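Phenylacetaldehyde dehydrogenase (Burkholderia cenocepacia, PDB 4O5H) probably catalyses the NAD+-dependent oxidation of phenylacetaldehyde to phenylacetate, as a member of the aldehyde dehydrogenase family. Local coordinates at residues Ala407-Val410 against Val411-Ile415; Ala76-Arg79 against Ala80-Gly84. All coordinates share one frame; numbering follows the deposited sequence. Where two conformers were deposited one is given.

Interaction 1 of 2, residues Ala407-Val410 against Val411-Ile415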
ATOM      1  N   ALA A 407      27.650  10.156  12.622  1.00 22.25           N
ATOM      2  CA  ALA A 407      27.149  11.522  12.489  1.00 22.61           C
ATOM      3  C   ALA A 407      27.430  12.161  11.136  1.00 22.07           C
ATOM      4  O   ALA A 407      26.867  13.198  10.822  1.00 23.25           O
ATOM      5  CB  ALA A 407      27.753  12.397  13.598  1.00 23.89           C
ATOM      6  N   MET A 408      28.336  11.614  10.348  1.00 21.06           N
ATOM      7  CA  MET A 408      28.747  12.319   9.127  1.00 20.87           C
ATOM      8  C   MET A 408      27.724  12.196   8.026  1.00 19.67           C
ATOM      9  O   MET A 408      27.069  11.162   7.896  1.00 19.14           O
ATOM     10  CB  MET A 408      30.059  11.741   8.606  1.00 21.07           C
ATOM     11  CG  MET A 408      31.237  11.955   9.536  1.00 22.37           C
ATOM     12  SD  MET A 408      32.727  11.326   8.758  1.00 22.21           S
ATOM     13  CE  MET A 408      33.908  11.665  10.072  1.00 23.85           C
ATOM     14  N   ARG A 409      27.626  13.214   7.190  1.00 20.11           N
ATOM     15  CA  ARG A 409      26.662  13.197   6.044  1.00 19.45           C
ATOM     16  C   ARG A 409      26.865  12.010   5.110  1.00 17.91           C
ATOM     17  O   ARG A 409      25.893  11.397   4.695  1.00 16.64           O
ATOM     18  CB  ARG A 409      26.761  14.458   5.227  1.00 21.33           C
ATOM     19  CG  ARG A 409      26.447  15.707   6.011  1.00 23.56           C
ATOM     20  CD  ARG A 409      26.324  16.908   5.095  1.00 26.06           C
ATOM     21  NE  ARG A 409      25.273  16.649   4.121  1.00 27.85           N
ATOM     22  CZ  ARG A 409      25.174  17.250   2.948  1.00 30.76           C
ATOM     23  NH1 ARG A 409      26.035  18.187   2.597  1.00 31.59           N
ATOM     24  NH2 ARG A 409      24.181  16.913   2.121  1.00 33.62           N
ATOM     25  N   VAL A 410      28.122  11.670   4.824  1.00 16.95           N
ATOM     26  CA  VAL A 410      28.417  10.511   3.967  1.00 16.30           C
ATOM     27  C   VAL A 410      27.936   9.190   4.519  1.00 15.73           C
ATOM     28  O   VAL A 410      27.684   8.271   3.766  1.00 14.50           O
ATOM     29  CB  VAL A 410      29.916  10.340   3.616  1.00 16.64           C
ATOM     30  CG1 VAL A 410      30.340  11.390   2.606  1.00 16.75           C
ATOM     31  CG2 VAL A 410      30.802  10.362   4.853  1.00 17.50           C
ATOM     32  N   VAL A 411      27.833   9.090   5.838  1.00 16.31           N
ATOM     33  CA  VAL A 411      27.269   7.890   6.435  1.00 16.45           C
ATOM     34  C   VAL A 411      25.742   7.944   6.494  1.00 16.20           C
ATOM     35  O   VAL A 411      25.098   6.889   6.328  1.00 15.68           O
ATOM     36  CB  VAL A 411      27.853   7.614   7.839  1.00 16.96           C
ATOM     37  CG1 VAL A 411      27.297   6.346   8.451  1.00 16.91           C
ATOM     38  CG2 VAL A 411      29.391   7.516   7.790  1.00 17.64           C
ATOM     39  N   ARG A 412      25.165   9.107   6.766  1.00 16.74           N
ATOM     40  CA  ARG A 412      23.722   9.211   6.960  0.50 17.23           C
ATOM     41  C   ARG A 412      22.926   9.267   5.674  1.00 16.78           C
ATOM     42  O   ARG A 412      21.820   8.733   5.594  1.00 16.78           O
ATOM     43  CB  ARG A 412      23.402  10.439   7.775  0.50 18.56           C
ATOM     44  CG  ARG A 412      24.079  10.261   9.119  0.50 19.79           C
ATOM     45  CD  ARG A 412      23.216  10.612  10.324  0.50 20.82           C
ATOM     46  NE  ARG A 412      22.002   9.792  10.364  0.50 21.50           N
ATOM     47  CZ  ARG A 412      21.834   8.705  11.123  0.50 21.57           C
ATOM     48  NH1 ARG A 412      22.786   8.282  11.950  0.50 21.99           N
ATOM     49  NH2 ARG A 412      20.687   8.048  11.062  0.50 21.63           N
ATOM     50  N   GLU A 413      23.485   9.901   4.651  1.00 16.02           N
ATOM     51  CA  GLU A 413      22.733  10.207   3.436  1.00 15.50           C
ATOM     52  C   GLU A 413      23.119   9.313   2.251  1.00 15.22           C
ATOM     53  O   GLU A 413      24.286   8.941   2.092  1.00 15.04           O
ATOM     54  CB  GLU A 413      22.977  11.668   3.065  1.00 15.71           C
ATOM     55  CG  GLU A 413      22.435  12.642   4.106  1.00 16.49           C
ATOM     56  CD  GLU A 413      22.707  14.087   3.764  1.00 17.23           C
ATOM     57  OE1 GLU A 413      22.736  14.485   2.579  1.00 17.40           O
ATOM     58  OE2 GLU A 413      22.890  14.848   4.706  1.00 19.78           O
ATOM     59  N   GLU A 414      22.142   9.013   1.415  1.00 15.27           N
ATOM     60  CA  GLU A 414      22.343   8.245   0.178  1.00 15.42           C
ATOM     61  C   GLU A 414      23.136   9.078  -0.826  1.00 15.13           C
ATOM     62  O   GLU A 414      22.723  10.177  -1.188  1.00 14.88           O
ATOM     63  CB  GLU A 414      20.995   7.833  -0.464  1.00 15.55           C
ATOM     64  CG  GLU A 414      21.151   7.008  -1.767  1.00 16.04           C
ATOM     65  CD  GLU A 414      19.876   6.250  -2.205  1.00 16.42           C
ATOM     66  OE1 GLU A 414      18.820   6.779  -1.970  1.00 16.82           O
ATOM     67  OE2 GLU A 414      19.955   5.086  -2.736  1.00 18.35           O
ATOM     68  N   ILE A 415      24.246   8.516  -1.284  1.00 14.83           N
ATOM     69  CA  ILE A 415      25.162   9.164  -2.217  1.00 14.77           C
ATOM     70  C   ILE A 415      24.860   8.775  -3.644  1.00 14.44           C
ATOM     71  O   ILE A 415      24.888   9.614  -4.550  1.00 14.71           O
ATOM     72  CB  ILE A 415      26.626   8.802  -1.863  1.00 15.01           C
ATOM     73  CG1 ILE A 415      26.970   9.356  -0.480  1.00 15.46           C
ATOM     74  CG2 ILE A 415      27.589   9.361  -2.890  1.00 15.07           C
ATOM     75  CD1 ILE A 415      28.314   8.885   0.067  1.00 15.71           C
TER
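R409 and E413 meet one turn apart, at the short helix 409-412 and just past its end. R409 turns the NE edge of its guanidinium to the carboxylate. R409 NE gives a nearly straight bond to E413 OE2 (3.0 Å, 169°), and R409 NH2 reaches E413 OE1 at 2.9 Å. The grip is side-on, one nitrogen to each oxygen, but not flat. The two planes are 44° apart. NE meets OE2 from above the carboxylate plane, while NH2 comes to OE1 on its syn side. A bend at chi3 (59°) swings the R409 head round to E413, whose own chain is extended beyond CG. E413 OE1 is also bonded to Y371, which helps to fix the carboxylate's rotation.

The backbone repeats the same spacing. E413 N bonds to R409 O at 2.8 Å, and R412 N to M408 O at 3.0 Å. M408 is the N-cap residue. On another side of the turn, V410 CG1 meets the CD1 tip of I415 at 4.1 Å, the two side chains crossing at a slant.

The helix links strands 399-402 and 419-425 in a beta-alpha-beta unit. V410 and V411 rest on V421 of strand 419-425, and V411 also touches strand 320-326. R409 and I415 pack against Y371 of helix 362-378.

Interaction 2 of 2, residues Ala76-Arg79 against Ala80-Gly84; sequences AARR and AFDAG
The last turn of helix 67-82 keeps i to i+4 bonds from A80 N to A76 O, F81 N to A77 O, D82 N to R78 O and A83 N to R79 O, and R79 O also accepts G84 N at 3.2 Å as A83 leaves helical geometry.

R78 and D82 carry the main side-chain contact. R78 bends at chi2 (-100°) and chi3, which brings its NE edge alongside the carboxylate. R78 NE bonds to D82 OD2 and R78 NH2 to D82 OD1, each at 2.9 Å. Both oxygens are met on their syn sides. The guanidinium and carboxylate planes are nearly parallel, only 15° apart, with the nitrogens standing somewhat out of the carboxylate plane, in a two-pronged salt bridge. R78 NH1 has further partners: D255 in a second salt bridge and the backbone O of R253. The guanidinium is therefore held at several nitrogens, and its charge is probably shared between two aspartates.

F81 lies beside R78, both side chains pointing the same way. Its CG is anti to the backbone N (chi1 -178°). The ring stands almost perpendicular to the guanidinium plane, with F81 CD2 3.5 Å from R78 NH2. D82 OD1 lies at the ring's edge, in its plane. R79 folds back along the helix. One face of the R79 guanidinium lies against A76 CA, which sits 3.4 Å above its plane and off toward the rim.

A77, R78 and F81 touch strand 166-181, and A77, A80 and F81 touch strand 204-208. This is an amphipathic helix end set against a mixed beta-sheet, with an i to i+4 Arg-Asp salt bridge along one side.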
ATOM      1  N   ALA A  76      -5.686   7.127 -23.524  1.00 10.73           N
ATOM      2  CA  ALA A  76      -5.534   5.923 -24.321  1.00 10.80           C
ATOM      3  C   ALA A  76      -5.526   4.671 -23.454  1.00 10.67           C
ATOM      4  O   ALA A  76      -6.148   3.667 -23.805  1.00 10.95           O
ATOM      5  CB  ALA A  76      -4.278   5.998 -25.176  1.00 10.61           C
ATOM      6  N   ALA A  77      -4.779   4.717 -22.341  1.00 10.43           N
ATOM      7  CA  ALA A  77      -4.705   3.584 -21.453  1.00 10.50           C
ATOM      8  C   ALA A  77      -6.062   3.275 -20.834  1.00 10.98           C
ATOM      9  O   ALA A  77      -6.435   2.114 -20.717  1.00 11.00           O
ATOM     10  CB  ALA A  77      -3.660   3.812 -20.353  1.00 10.15           C
ATOM     11  N   ARG A  78      -6.787   4.308 -20.465  1.00 11.84           N
ATOM     12  CA  ARG A  78      -8.176   4.158 -20.006  1.00 13.15           C
ATOM     13  C   ARG A  78      -9.032   3.470 -21.032  1.00 14.16           C
ATOM     14  O   ARG A  78      -9.758   2.540 -20.714  1.00 14.99           O
ATOM     15  CB  ARG A  78      -8.813   5.525 -19.681  1.00 13.66           C
ATOM     16  CG  ARG A  78      -8.562   5.979 -18.262  1.00 13.63           C
ATOM     17  CD  ARG A  78      -9.737   5.733 -17.335  1.00 13.95           C
ATOM     18  NE  ARG A  78     -10.061   4.322 -17.123  1.00 13.82           N
ATOM     19  CZ  ARG A  78      -9.747   3.607 -16.039  1.00 13.99           C
ATOM     20  NH1 ARG A  78      -9.010   4.104 -15.027  1.00 13.86           N
ATOM     21  NH2 ARG A  78     -10.138   2.349 -15.968  1.00 14.01           N
ATOM     22  N   ARG A  79      -9.000   3.956 -22.265  1.00 15.54           N
ATOM     23  CA  ARG A  79      -9.831   3.379 -23.351  1.00 17.01           C
ATOM     24  C   ARG A  79      -9.488   1.907 -23.561  1.00 15.90           C
ATOM     25  O   ARG A  79     -10.379   1.080 -23.698  1.00 15.93           O
ATOM     26  CB  ARG A  79      -9.618   4.087 -24.699  1.00 19.45           C
ATOM     27  CG  ARG A  79     -10.436   5.352 -24.899  1.00 23.16           C
ATOM     28  CD  ARG A  79     -10.357   5.890 -26.343  1.00 25.62           C
ATOM     29  NE  ARG A  79      -8.985   6.244 -26.727  1.00 27.87           N
ATOM     30  CZ  ARG A  79      -8.364   7.389 -26.411  1.00 28.89           C
ATOM     31  NH1 ARG A  79      -8.954   8.336 -25.696  1.00 29.98           N
ATOM     32  NH2 ARG A  79      -7.137   7.599 -26.833  1.00 31.02           N
ATOM     33  N   ALA A  80      -8.202   1.592 -23.542  1.00 14.73           N
ATOM     34  CA  ALA A  80      -7.751   0.201 -23.788  1.00 14.44           C
ATOM     35  C   ALA A  80      -8.218  -0.724 -22.684  1.00 14.20           C
ATOM     36  O   ALA A  80      -8.451  -1.900 -22.925  1.00 14.65           O
ATOM     37  CB  ALA A  80      -6.244   0.133 -23.948  1.00 13.58           C
ATOM     38  N   PHE A  81      -8.329  -0.207 -21.478  1.00 13.82           N
ATOM     39  CA  PHE A  81      -8.765  -1.035 -20.331  1.00 14.31           C
ATOM     40  C   PHE A  81     -10.278  -1.123 -20.267  1.00 15.34           C
ATOM     41  O   PHE A  81     -10.828  -2.182 -19.974  1.00 15.69           O
ATOM     42  CB  PHE A  81      -8.230  -0.478 -18.999  1.00 13.82           C
ATOM     43  CG  PHE A  81      -8.600  -1.312 -17.800  1.00 14.31           C
ATOM     44  CD1 PHE A  81      -7.847  -2.397 -17.443  1.00 14.68           C
ATOM     45  CD2 PHE A  81      -9.732  -1.000 -17.044  1.00 14.99           C
ATOM     46  CE1 PHE A  81      -8.188  -3.188 -16.345  1.00 15.65           C
ATOM     47  CE2 PHE A  81     -10.096  -1.775 -15.945  1.00 15.80           C
ATOM     48  CZ  PHE A  81      -9.347  -2.886 -15.608  1.00 16.28           C
ATOM     49  N   ASP A  82     -10.937  -0.016 -20.550  1.00 16.08           N
ATOM     50  CA  ASP A  82     -12.391   0.094 -20.390  1.00 17.93           C
ATOM     51  C   ASP A  82     -13.203  -0.525 -21.521  1.00 19.53           C
ATOM     52  O   ASP A  82     -14.327  -0.968 -21.303  1.00 19.34           O
ATOM     53  CB  ASP A  82     -12.799   1.566 -20.254  1.00 18.02           C
ATOM     54  CG  ASP A  82     -12.298   2.193 -18.951  1.00 17.84           C
ATOM     55  OD1 ASP A  82     -12.060   1.451 -17.969  1.00 17.60           O
ATOM     56  OD2 ASP A  82     -12.178   3.416 -18.920  1.00 17.90           O
ATOM     57  N   ALA A  83     -12.627  -0.546 -22.720  1.00 21.46           N
ATOM     58  CA  ALA A  83     -13.370  -0.982 -23.898  1.00 24.64           C
ATOM     59  C   ALA A  83     -12.607  -1.771 -24.940  1.00 26.20           C
ATOM     60  O   ALA A  83     -13.219  -2.510 -25.682  1.00 32.46           O
ATOM     61  CB  ALA A  83     -14.048   0.214 -24.557  1.00 24.96           C
ATOM     62  N   GLY A  84     -11.314  -1.673 -25.059  1.00 23.06           N
ATOM     63  CA  GLY A  84     -10.695  -2.433 -26.152  1.00 25.38           C
ATOM     64  C   GLY A  84     -10.750  -3.978 -26.061  1.00 25.58           C
ATOM     65  O   GLY A  84     -11.224  -4.544 -25.070  1.00 28.35           O
TER

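Interactions 1 and 2 lie on opposite sides of the chain's centre. Their centres are 45 Å apart and their nearest atoms about 29 Å, so they do not touch. Both have an arginine gripping an acid four residues later through NE and NH2. The planes are nearly parallel in 76-84 but clearly turned against each other in 407-415. The acid closes helix 67-82 in interaction 2, whereas in interaction 1 it is the first residue beyond helix 409-412. Each helix packs on a different mixed sheet of the aldehyde dehydrogenase fold. None of the sodium ligands V51, D119 and D212 belongs to either contact.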